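Local coordinates for protein beta-1,4-galactanase (Humicola insolens, PDB 1HJQ) that hydrolyses the beta-1,4-galactosidic linkages of type I arabinogalactans as a family 53 glycoside hydrolase with a TIM-barrel fold, at residues Y217-T222 with D262-P267; D224-S229 with Q278-V283; N232-W237 with S285-G290; M315-P318 with A322-S325. All blocks are in the same frame, centred on the assembly; numbering follows the deposited sequence.

In the fold
The chain forms an eight-stranded parallel barrel wrapped in helices, and the first three contacts join two successive helices of the outer layer and the loops at their ends. Contact 1 links the loops leading into helices 223-237 and 270-286; contact 2 pairs those helices further along, about 12 Å away between centres; contact 3, its centre about 11 Å from that of contact 2, lies where the two helices end. Along the chain these three interleave, so that the two helices touch from their entry loops to their C-terminal ends. Contact 4 follows later, between residues 315-318 and 322-325 of the long loop after strand 290-296, its centre about 22 Å from that of contact 1 and about 32 Å from that of contact 3.

Contact 1. Residues Y217-T222 with D262-P267; sequences YSASAT and DVRNVP
The carboxylate of Asp262 reaches over to Thr222, where OD2 lies 3.1 Å from Thr222 CB and equally near Thr222 CA; the two side chains cross at about a right angle. These are van der Waals contacts of an oxygen with carbons, and the polar work of OD2 is done one residue further on, where it accepts a hydrogen bond from the backbone N of Leu223. The other oxygen acts through water: a water donates to Asp262 OD1 at 2.7 Å and to Ala221 O at 2.9 Å, so that both oxygens of one carboxylate tie the loops together. A second, looser touch is made by Arg264, whose extended chain brings NH2 to 3.8 Å from Ala219 CB, the methyl sitting at the edge of the guanidinium near its plane. In the TIM barrel these loops follow strands 208-212 and 240-245, and Thr222 is the N-cap of helix 223-237. With chi1 at 63°, Thr222 OG1 stands between its own N and carbonyl carbon, hydrogen-bonded to Ser225 OG. An aspartate so near the start of that helix would probably be stabilised by the helix dipole. Behind this shell, Ser218 OG accepts from Ser220 N at 3.1 Å in an ST turn, within the type I turn from Ser218 to Ala221. On the other loop, Arg264 NE is held by Phe259 O, and Asn265 ND2 donates to Asp262 O at 3.1 Å, from above the carbonyl plane.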
loop_
_atom_site.group_PDB
_atom_site.type_symbol
_atom_site.label_atom_id
_atom_site.label_comp_id
_atom_site.label_asym_id
_atom_site.label_seq_id
_atom_site.Cartn_x
_atom_site.Cartn_y
_atom_site.Cartn_z
ATOM N N TYR A 217 10.007 -13.173 2.682
ATOM C CA TYR A 217 8.880 -14.087 2.862
ATOM C C TYR A 217 8.954 -15.273 1.899
ATOM O O TYR A 217 8.050 -16.103 1.858
ATOM C CB TYR A 217 7.549 -13.353 2.660
ATOM C CG TYR A 217 7.182 -12.379 3.763
ATOM C CD1 TYR A 217 7.192 -12.772 5.104
ATOM C CD2 TYR A 217 6.793 -11.076 3.466
ATOM C CE1 TYR A 217 6.819 -11.890 6.115
ATOM C CE2 TYR A 217 6.422 -10.188 4.468
ATOM C CZ TYR A 217 6.435 -10.598 5.788
ATOM O OH TYR A 217 6.060 -9.714 6.782
ATOM N N SER A 218 10.041 -15.353 1.136
ATOM C CA SER A 218 10.219 -16.425 0.164
ATOM C C SER A 218 11.388 -16.108 -0.764
ATOM O O SER A 218 11.501 -14.994 -1.266
ATOM C CB SER A 218 8.949 -16.590 -0.669
ATOM O OG SER A 218 9.183 -17.382 -1.818
ATOM N N ALA A 219 12.252 -17.085 -0.996
ATOM C CA ALA A 219 13.397 -16.865 -1.874
ATOM C C ALA A 219 12.937 -16.695 -3.316
ATOM O O ALA A 219 13.722 -16.328 -4.188
ATOM C CB ALA A 219 14.374 -18.035 -1.766
ATOM N N SER A 220 11.657 -16.955 -3.558
ATOM C CA SER A 220 11.074 -16.853 -4.894
ATOM C C SER A 220 10.819 -15.432 -5.375
ATOM O O SER A 220 10.617 -15.209 -6.562
ATOM C CB SER A 220 9.758 -17.628 -4.945
ATOM O OG SER A 220 9.964 -18.991 -4.631
ATOM N N ALA A 221 10.823 -14.475 -4.454
ATOM C CA ALA A 221 10.571 -13.076 -4.796
ATOM C C ALA A 221 11.737 -12.403 -5.528
ATOM O O ALA A 221 12.239 -11.363 -5.094
ATOM C CB ALA A 221 10.228 -12.295 -3.532
ATOM N N THR A 222 12.159 -12.990 -6.642
ATOM C CA THR A 222 13.261 -12.438 -7.420
ATOM C C THR A 222 12.822 -11.201 -8.194
ATOM O O THR A 222 11.662 -11.080 -8.594
ATOM C CB THR A 222 13.799 -13.465 -8.426
ATOM O OG1 THR A 222 12.773 -13.790 -9.366
ATOM C CG2 THR A 222 14.227 -14.735 -7.713
ATOM N N ASP A 262 19.125 -13.252 -6.031
ATOM C CA ASP A 262 19.562 -12.022 -6.676
ATOM C C ASP A 262 19.914 -10.883 -5.727
ATOM O O ASP A 262 20.527 -9.906 -6.148
ATOM C CB ASP A 262 18.516 -11.529 -7.680
ATOM C CG ASP A 262 17.124 -11.393 -7.076
ATOM O OD1 ASP A 262 17.005 -11.179 -5.848
ATOM O OD2 ASP A 262 16.140 -11.484 -7.846
ATOM N N VAL A 263 19.531 -10.994 -4.458
ATOM C CA VAL A 263 19.830 -9.934 -3.501
ATOM C C VAL A 263 20.652 -10.382 -2.296
ATOM O O VAL A 263 20.872 -9.606 -1.372
ATOM C CB VAL A 263 18.538 -9.251 -2.984
ATOM C CG1 VAL A 263 17.779 -8.623 -4.145
ATOM C CG2 VAL A 263 17.671 -10.251 -2.249
ATOM N N ARG A 264 21.115 -11.629 -2.318
ATOM C CA ARG A 264 21.911 -12.174 -1.221
ATOM C C ARG A 264 23.275 -11.499 -1.108
ATOM O O ARG A 264 24.064 -11.815 -0.221
ATOM C CB ARG A 264 22.085 -13.681 -1.408
ATOM C CG ARG A 264 20.762 -14.425 -1.384
ATOM C CD ARG A 264 20.911 -15.911 -1.674
ATOM N NE ARG A 264 19.602 -16.560 -1.738
ATOM C CZ ARG A 264 19.407 -17.841 -2.035
ATOM N NH1 ARG A 264 20.443 -18.628 -2.299
ATOM N NH2 ARG A 264 18.175 -18.334 -2.071
ATOM N N ASN A 265 23.542 -10.566 -2.012
ATOM C CA ASN A 265 24.802 -9.829 -2.025
ATOM C C ASN A 265 24.580 -8.454 -1.419
ATOM O O ASN A 265 25.528 -7.781 -1.024
ATOM C CB ASN A 265 25.289 -9.672 -3.461
ATOM C CG ASN A 265 24.194 -9.163 -4.389
ATOM O OD1 ASN A 265 24.204 -8.000 -4.817
ATOM N ND2 ASN A 265 23.231 -10.033 -4.694
ATOM N N VAL A 266 23.317 -8.044 -1.363
ATOM C CA VAL A 266 22.940 -6.749 -0.816
ATOM C C VAL A 266 23.028 -6.805 0.703
ATOM O O VAL A 266 22.422 -7.663 1.342
ATOM C CB VAL A 266 21.509 -6.363 -1.245
ATOM C CG1 VAL A 266 21.140 -4.996 -0.677
ATOM C CG2 VAL A 266 21.411 -6.360 -2.771
ATOM N N PRO A 267 23.799 -5.889 1.301
ATOM C CA PRO A 267 23.989 -5.820 2.751
ATOM C C PRO A 267 22.803 -5.282 3.531
ATOM O O PRO A 267 21.980 -4.535 2.998
ATOM C CB PRO A 267 25.203 -4.907 2.883
ATOM C CG PRO A 267 25.008 -3.954 1.745
ATOM C CD PRO A 267 24.625 -4.875 0.616
HETATM O O HOH W 1 14.776 -9.946 -5.042
#

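Contact 2. Residues D224-S229 with Q278-V283; sequences DSLRRS and QSVANV
Val283 drives one methyl into the flank of helix 223-237, and Leu226 and Arg227 receive it. Its CG1 lies 3.5 Å from Arg227 CA and 3.8 Å from Arg227 CB, pressed against the backbone of the helix as well as its side chains. The same methyl is 3.9 Å from Leu226 CG and as near to CD2, the leucine crossing it at a slant. Chi1 of Val283, 166°, turns CG1 away from its backbone N and out to this wall. Toward the barrel the packing continues more thinly: Leu226 CD2 meets Val280 CG1 at 4.4 Å. Leu226 also touches Phe213, and Val280 rests on Leu293 of strand 290-296, which makes this the inner, closed side. The outer side is different in kind. Arg227 meets Val283 with its backbone and CB, while its chain bends at chi2 (104°) and runs along the exposed surface, its CD packing beside Ser286 OG. The two helix segments run nearly the same way, 25° apart, with axes 9.9 Å apart at closest, as neighbouring helices of the TIM-barrel shell do. The contact lies in that outer layer, with the side chain of Val280 about 10 Å from that of Glu245, the probable nucleophile. With branched aliphatic groups meeting and no polar bond between the segments, the contact probably relies on close fit and the exclusion of water.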
loop_
_atom_site.group_PDB
_atom_site.type_symbol
_atom_site.label_atom_id
_atom_site.label_comp_id
_atom_site.label_asym_id
_atom_site.label_seq_id
_atom_site.Cartn_x
_atom_site.Cartn_y
_atom_site.Cartn_z
ATOM N N ASP A 224 13.505 -10.510 -11.108
ATOM C CA ASP A 224 13.116 -10.980 -12.434
ATOM C C ASP A 224 11.655 -11.412 -12.482
ATOM O O ASP A 224 10.931 -11.060 -13.413
ATOM C CB ASP A 224 13.998 -12.155 -12.864
ATOM C CG ASP A 224 15.280 -11.713 -13.550
ATOM O OD1 ASP A 224 15.536 -10.494 -13.655
ATOM O OD2 ASP A 224 16.039 -12.596 -13.993
ATOM N N SER A 225 11.233 -12.193 -11.490
ATOM C CA SER A 225 9.853 -12.663 -11.423
ATOM C C SER A 225 8.896 -11.481 -11.330
ATOM O O SER A 225 7.859 -11.466 -11.986
ATOM C CB SER A 225 9.654 -13.578 -10.218
ATOM O OG SER A 225 10.356 -14.792 -10.384
ATOM N N LEU A 226 9.237 -10.496 -10.506
ATOM C CA LEU A 226 8.397 -9.312 -10.377
ATOM C C LEU A 226 8.364 -8.660 -11.757
ATOM O O LEU A 226 7.308 -8.281 -12.265
ATOM C CB LEU A 226 8.989 -8.337 -9.352
ATOM C CG LEU A 226 8.323 -6.961 -9.262
ATOM C CD1 LEU A 226 6.871 -7.110 -8.838
ATOM C CD2 LEU A 226 9.076 -6.090 -8.271
ATOM N N ARG A 227 9.542 -8.553 -12.353
ATOM C CA ARG A 227 9.706 -7.970 -13.674
ATOM C C ARG A 227 8.798 -8.651 -14.694
ATOM O O ARG A 227 8.092 -7.989 -15.459
ATOM C CB ARG A 227 11.161 -8.117 -14.104
ATOM C CG ARG A 227 11.436 -7.773 -15.542
ATOM C CD ARG A 227 12.093 -6.428 -15.667
ATOM N NE ARG A 227 12.610 -6.252 -17.018
ATOM C CZ ARG A 227 13.649 -6.918 -17.512
ATOM N NH1 ARG A 227 14.297 -7.806 -16.762
ATOM N NH2 ARG A 227 14.026 -6.710 -18.766
ATOM N N ARG A 228 8.830 -9.978 -14.706
ATOM C CA ARG A 228 8.014 -10.746 -15.632
ATOM C C ARG A 228 6.539 -10.623 -15.318
ATOM O O ARG A 228 5.716 -10.444 -16.211
ATOM C CB ARG A 228 8.400 -12.224 -15.581
ATOM C CG ARG A 228 7.489 -13.118 -16.407
ATOM C CD ARG A 228 8.008 -14.537 -16.400
ATOM N NE ARG A 228 8.766 -14.907 -17.603
ATOM C CZ ARG A 228 9.672 -14.147 -18.219
ATOM N NH1 ARG A 228 9.968 -12.924 -17.778
ATOM N NH2 ARG A 228 10.312 -14.631 -19.276
ATOM N N SER A 229 6.212 -10.731 -14.037
ATOM C CA SER A 229 4.834 -10.658 -13.587
ATOM C C SER A 229 4.199 -9.342 -14.009
ATOM O O SER A 229 3.112 -9.330 -14.587
ATOM C CB SER A 229 4.773 -10.822 -12.071
ATOM O OG SER A 229 3.439 -10.985 -11.642
ATOM N N GLN A 278 16.294 0.901 -5.058
ATOM C CA GLN A 278 16.590 1.377 -6.398
ATOM C C GLN A 278 16.420 0.268 -7.435
ATOM O O GLN A 278 15.919 0.516 -8.530
ATOM C CB GLN A 278 18.007 1.960 -6.441
ATOM C CG GLN A 278 18.390 2.618 -7.759
ATOM C CD GLN A 278 19.181 3.905 -7.562
ATOM O OE1 GLN A 278 20.112 3.966 -6.742
ATOM N NE2 GLN A 278 18.820 4.942 -8.321
ATOM N N SER A 279 16.829 -0.950 -7.091
ATOM C CA SER A 279 16.691 -2.085 -8.002
ATOM C C SER A 279 15.217 -2.347 -8.291
ATOM O O SER A 279 14.827 -2.594 -9.435
ATOM C CB SER A 279 17.290 -3.347 -7.391
ATOM O OG SER A 279 18.668 -3.192 -7.139
ATOM N N VAL A 280 14.405 -2.297 -7.236
ATOM C CA VAL A 280 12.974 -2.526 -7.356
ATOM C C VAL A 280 12.353 -1.435 -8.218
ATOM O O VAL A 280 11.451 -1.698 -9.015
ATOM C CB VAL A 280 12.308 -2.543 -5.968
ATOM C CG1 VAL A 280 10.802 -2.726 -6.104
ATOM C CG2 VAL A 280 12.906 -3.658 -5.136
ATOM N N ALA A 281 12.843 -0.210 -8.063
ATOM C CA ALA A 281 12.337 0.908 -8.852
ATOM C C ALA A 281 12.660 0.662 -10.324
ATOM O O ALA A 281 11.821 0.882 -11.200
ATOM C CB ALA A 281 12.968 2.221 -8.384
ATOM N N ASN A 282 13.873 0.192 -10.593
ATOM C CA ASN A 282 14.278 -0.086 -11.964
ATOM C C ASN A 282 13.348 -1.099 -12.600
ATOM O O ASN A 282 12.979 -0.951 -13.765
ATOM C CB ASN A 282 15.709 -0.615 -12.015
ATOM C CG ASN A 282 16.713 0.387 -11.492
ATOM O OD1 ASN A 282 16.614 1.585 -11.777
ATOM N ND2 ASN A 282 17.697 -0.094 -10.728
ATOM N N VAL A 283 12.971 -2.128 -11.846
ATOM C CA VAL A 283 12.068 -3.144 -12.374
ATOM C C VAL A 283 10.743 -2.508 -12.768
ATOM O O VAL A 283 10.275 -2.682 -13.888
ATOM C CB VAL A 283 11.817 -4.274 -11.348
ATOM C CG1 VAL A 283 10.627 -5.127 -11.771
ATOM C CG2 VAL A 283 13.062 -5.138 -11.228
#

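Contact 3. Residues N232-W237 with S285-G290; sequences NMVSRW and SSVSKG
With chi1 at 173°, Val234 puts CG2 anti to its carbonyl carbon and toward Val287, whose CG1 (chi1 178°) lies anti to its backbone N. Val234 CG2 comes to 3.7 Å from Val287 CG1, the two side chains sliding past one another in opposite directions. The second branch of Val234, CG1, lies against the turn that follows helix 270-286: it is 3.6 Å from Ser288 O, 3.7 Å from Ser288 OG and 3.8 Å from Lys289 CD, which runs by on its way outward. Replacing Val234 by an alanine removes both gamma methyls and would probably leave a gap between the helix and the turn. That turn is type II, closed by Gly290 N to Val287 O at 2.7 Å, with Lys289 in the left-handed region. Val287 also packs on Leu230 and Asn231 of helix 223-237. Strand 290-296 starts at Gly290, and Lys289 pairs by backbone hydrogen bonds with Val241 of strand 240-245, so the last turn of helix 223-237 is set against the crossing from helix 270-286 into the final barrel strand.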
loop_
_atom_site.group_PDB
_atom_site.type_symbol
_atom_site.label_atom_id
_atom_site.label_comp_id
_atom_site.label_asym_id
_atom_site.label_seq_id
_atom_site.Cartn_x
_atom_site.Cartn_y
_atom_site.Cartn_z
ATOM N N ASN A 232 3.596 -9.244 -17.703
ATOM C CA ASN A 232 2.471 -10.106 -18.049
ATOM C C ASN A 232 1.139 -9.441 -17.706
ATOM O O ASN A 232 0.193 -9.473 -18.496
ATOM C CB ASN A 232 2.563 -11.445 -17.316
ATOM C CG ASN A 232 3.735 -12.291 -17.775
ATOM O OD1 ASN A 232 4.351 -12.022 -18.805
ATOM N ND2 ASN A 232 4.040 -13.333 -17.012
ATOM N N MET A 233 1.076 -8.842 -16.521
ATOM C CA MET A 233 -0.133 -8.167 -16.054
ATOM C C MET A 233 -0.488 -7.010 -16.980
ATOM O O MET A 233 -1.620 -6.913 -17.467
ATOM C CB MET A 233 0.077 -7.646 -14.626
ATOM C CG MET A 233 0.292 -8.737 -13.583
ATOM S SD MET A 233 0.854 -8.091 -11.979
ATOM C CE MET A 233 -0.462 -6.890 -11.611
ATOM N N VAL A 234 0.490 -6.138 -17.218
ATOM C CA VAL A 234 0.307 -4.974 -18.080
ATOM C C VAL A 234 -0.150 -5.344 -19.495
ATOM O O VAL A 234 -1.137 -4.808 -19.996
ATOM C CB VAL A 234 1.612 -4.154 -18.173
ATOM C CG1 VAL A 234 1.459 -3.051 -19.201
ATOM C CG2 VAL A 234 1.951 -3.562 -16.809
ATOM N N SER A 235 0.570 -6.264 -20.129
ATOM C CA SER A 235 0.242 -6.700 -21.480
ATOM C C SER A 235 -1.130 -7.362 -21.567
ATOM O O SER A 235 -1.791 -7.318 -22.605
ATOM C CB SER A 235 1.302 -7.679 -21.989
ATOM O OG SER A 235 0.986 -8.131 -23.291
ATOM N N ARG A 236 -1.560 -7.964 -20.467
ATOM C CA ARG A 236 -2.838 -8.652 -20.430
ATOM C C ARG A 236 -4.051 -7.780 -20.108
ATOM O O ARG A 236 -5.105 -7.918 -20.733
ATOM C CB ARG A 236 -2.767 -9.787 -19.421
ATOM C CG ARG A 236 -4.076 -10.508 -19.203
ATOM C CD ARG A 236 -4.345 -11.560 -20.254
ATOM N NE ARG A 236 -5.229 -12.574 -19.693
ATOM C CZ ARG A 236 -6.558 -12.478 -19.641
ATOM N NH1 ARG A 236 -7.177 -11.407 -20.138
ATOM N NH2 ARG A 236 -7.264 -13.448 -19.059
ATOM N N TRP A 237 -3.912 -6.891 -19.132
ATOM C CA TRP A 237 -5.037 -6.054 -18.743
ATOM C C TRP A 237 -4.851 -4.560 -18.970
ATOM O O TRP A 237 -5.764 -3.778 -18.722
ATOM C CB TRP A 237 -5.399 -6.356 -17.284
ATOM C CG TRP A 237 -6.030 -7.715 -17.144
ATOM C CD1 TRP A 237 -7.257 -8.090 -17.606
ATOM C CD2 TRP A 237 -5.436 -8.893 -16.581
ATOM N NE1 TRP A 237 -7.466 -9.428 -17.372
ATOM C CE2 TRP A 237 -6.365 -9.947 -16.746
ATOM C CE3 TRP A 237 -4.210 -9.164 -15.961
ATOM C CZ2 TRP A 237 -6.106 -11.255 -16.314
ATOM C CZ3 TRP A 237 -3.949 -10.465 -15.532
ATOM C CH2 TRP A 237 -4.898 -11.495 -15.714
ATOM N N SER A 285 10.003 0.726 -13.312
ATOM C CA SER A 285 10.200 1.675 -14.401
ATOM C C SER A 285 10.390 0.975 -15.735
ATOM O O SER A 285 9.870 1.432 -16.751
ATOM C CB SER A 285 11.422 2.548 -14.135
ATOM O OG SER A 285 11.253 3.293 -12.948
ATOM N N SER A 286 11.143 -0.125 -15.735
ATOM C CA SER A 286 11.410 -0.866 -16.967
ATOM C C SER A 286 10.102 -1.251 -17.641
ATOM O O SER A 286 10.019 -1.306 -18.869
ATOM C CB SER A 286 12.222 -2.134 -16.681
ATOM O OG SER A 286 11.409 -3.156 -16.126
ATOM N N VAL A 287 9.081 -1.508 -16.830
ATOM C CA VAL A 287 7.776 -1.891 -17.345
ATOM C C VAL A 287 7.002 -0.683 -17.835
ATOM O O VAL A 287 6.896 0.322 -17.138
ATOM C CB VAL A 287 6.919 -2.592 -16.258
ATOM C CG1 VAL A 287 5.551 -2.934 -16.811
ATOM C CG2 VAL A 287 7.615 -3.833 -15.774
ATOM N N SER A 288 6.475 -0.770 -19.048
ATOM C CA SER A 288 5.667 0.325 -19.563
ATOM C C SER A 288 4.516 0.347 -18.567
ATOM O O SER A 288 4.032 -0.714 -18.153
ATOM C CB SER A 288 5.112 -0.011 -20.944
ATOM O OG SER A 288 4.083 -0.983 -20.833
ATOM N N LYS A 289 4.071 1.528 -18.175
ATOM C CA LYS A 289 2.979 1.606 -17.217
ATOM C C LYS A 289 3.434 1.259 -15.810
ATOM O O LYS A 289 2.626 1.181 -14.887
ATOM C CB LYS A 289 1.809 0.713 -17.643
ATOM C CG LYS A 289 1.044 1.300 -18.811
ATOM C CD LYS A 289 -0.108 0.439 -19.262
ATOM C CE LYS A 289 -0.882 1.157 -20.352
ATOM N NZ LYS A 289 -1.475 2.420 -19.822
ATOM N N GLY A 290 4.731 1.026 -15.654
ATOM C CA GLY A 290 5.256 0.789 -14.324
ATOM C C GLY A 290 5.288 2.224 -13.821
ATOM O O GLY A 290 6.069 3.035 -14.323
#

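Contact 4. Residues M315-P318 with A322-S325; sequences MFTP and ALSS
Met315 O and Leu323 N form the one hydrogen bond between the segments, 3.1 Å long, with an N-H...O angle of 159° and the donor tilted from the carbonyl plane. It belongs to a single beta bridge between Phe316 and Ala322. The aromatic contact is a CH-pi one: Ala322 CA stands over one face of the Phe316 ring, 3.9 Å from its centroid and 29° off the normal. Apolar touches supplement it, with Ala322 CB 3.7 Å from Phe316 CE2 toward the far edge of the ring. Leu323 lies over the backbone around Met315 and Phe316, its CD2 4.0 Å from Phe316 N, and beside Thr317, its CD1 4.0 Å from Thr317 OG1, where the two side chains meet at about a right angle. The methionine makes the remaining contact: a bend at chi3 lays Met315 CE against the Ser325 carbonyl O, 3.3 Å away, and beside Ser325 OG, a hydroxyl hydrogen-bonded to Gln273 OE1. A serine in place of Phe316 would probably leave Ala322 CA without the ring face it rests on and open a gap beside Tyr22, which meets the phenyl ring edge-to-face. All this lies in the long loop between strand 290-296 and helix 328-331. Met315 leans on Gln273 and Ile277 of helix 270-286, while Phe316 touches Leu32 and Ala322 touches Ile35, so this bridged turn of the loop lies against both helix 270-286 and helix 32-38.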
loop_
_atom_site.group_PDB
_atom_site.type_symbol
_atom_site.label_atom_id
_atom_site.label_comp_id
_atom_site.label_asym_id
_atom_site.label_seq_id
_atom_site.Cartn_x
_atom_site.Cartn_y
_atom_site.Cartn_z
ATOM N N MET A 315 13.774 3.028 8.051
ATOM C CA MET A 315 14.760 3.866 7.395
ATOM C C MET A 315 15.056 5.027 8.333
ATOM O O MET A 315 15.402 6.134 7.919
ATOM C CB MET A 315 14.224 4.371 6.054
ATOM C CG MET A 315 13.868 3.244 5.101
ATOM S SD MET A 315 13.390 3.819 3.494
ATOM C CE MET A 315 14.990 4.162 2.841
ATOM N N PHE A 316 14.894 4.750 9.619
ATOM C CA PHE A 316 15.164 5.727 10.648
ATOM C C PHE A 316 15.966 5.135 11.793
ATOM O O PHE A 316 16.058 3.922 11.972
ATOM C CB PHE A 316 13.873 6.318 11.206
ATOM C CG PHE A 316 13.280 7.389 10.350
ATOM C CD1 PHE A 316 12.615 7.071 9.171
ATOM C CD2 PHE A 316 13.389 8.721 10.720
ATOM C CE1 PHE A 316 12.068 8.069 8.373
ATOM C CE2 PHE A 316 12.847 9.721 9.934
ATOM C CZ PHE A 316 12.184 9.396 8.755
ATOM N N THR A 317 16.558 6.033 12.556
ATOM C CA THR A 317 17.346 5.693 13.714
ATOM C C THR A 317 16.357 5.304 14.805
ATOM O O THR A 317 15.193 5.702 14.768
ATOM C CB THR A 317 18.176 6.932 14.137
ATOM O OG1 THR A 317 19.547 6.716 13.796
ATOM C CG2 THR A 317 18.041 7.220 15.604
ATOM N N PRO A 318 16.800 4.495 15.774
ATOM C CA PRO A 318 15.920 4.078 16.866
ATOM C C PRO A 318 15.433 5.291 17.653
ATOM O O PRO A 318 14.479 5.203 18.426
ATOM C CB PRO A 318 16.820 3.175 17.695
ATOM C CG PRO A 318 17.701 2.548 16.649
ATOM C CD PRO A 318 18.062 3.734 15.794
ATOM N N ALA A 322 16.316 10.422 10.486
ATOM C CA ALA A 322 16.323 9.846 9.147
ATOM C C ALA A 322 17.693 9.330 8.769
ATOM O O ALA A 322 18.713 9.969 9.032
ATOM C CB ALA A 322 15.858 10.867 8.127
ATOM N N LEU A 323 17.700 8.158 8.153
ATOM C CA LEU A 323 18.916 7.514 7.699
ATOM C C LEU A 323 19.230 8.047 6.298
ATOM O O LEU A 323 18.351 8.568 5.609
ATOM C CB LEU A 323 18.694 6.003 7.658
ATOM C CG LEU A 323 19.492 5.074 8.576
ATOM C CD1 LEU A 323 19.762 5.727 9.926
ATOM C CD2 LEU A 323 18.712 3.771 8.730
ATOM N N SER A 324 20.486 7.919 5.881
ATOM C CA SER A 324 20.905 8.399 4.569
ATOM C C SER A 324 20.067 7.808 3.451
ATOM O O SER A 324 19.709 8.501 2.502
ATOM C CB SER A 324 22.372 8.049 4.325
ATOM O OG SER A 324 22.569 6.646 4.368
ATOM N N SER A 325 19.764 6.520 3.571
ATOM C CA SER A 325 18.986 5.788 2.575
ATOM C C SER A 325 17.629 6.389 2.220
ATOM O O SER A 325 17.084 6.112 1.155
ATOM C CB SER A 325 18.794 4.346 3.045
ATOM O OG SER A 325 18.186 4.315 4.323
#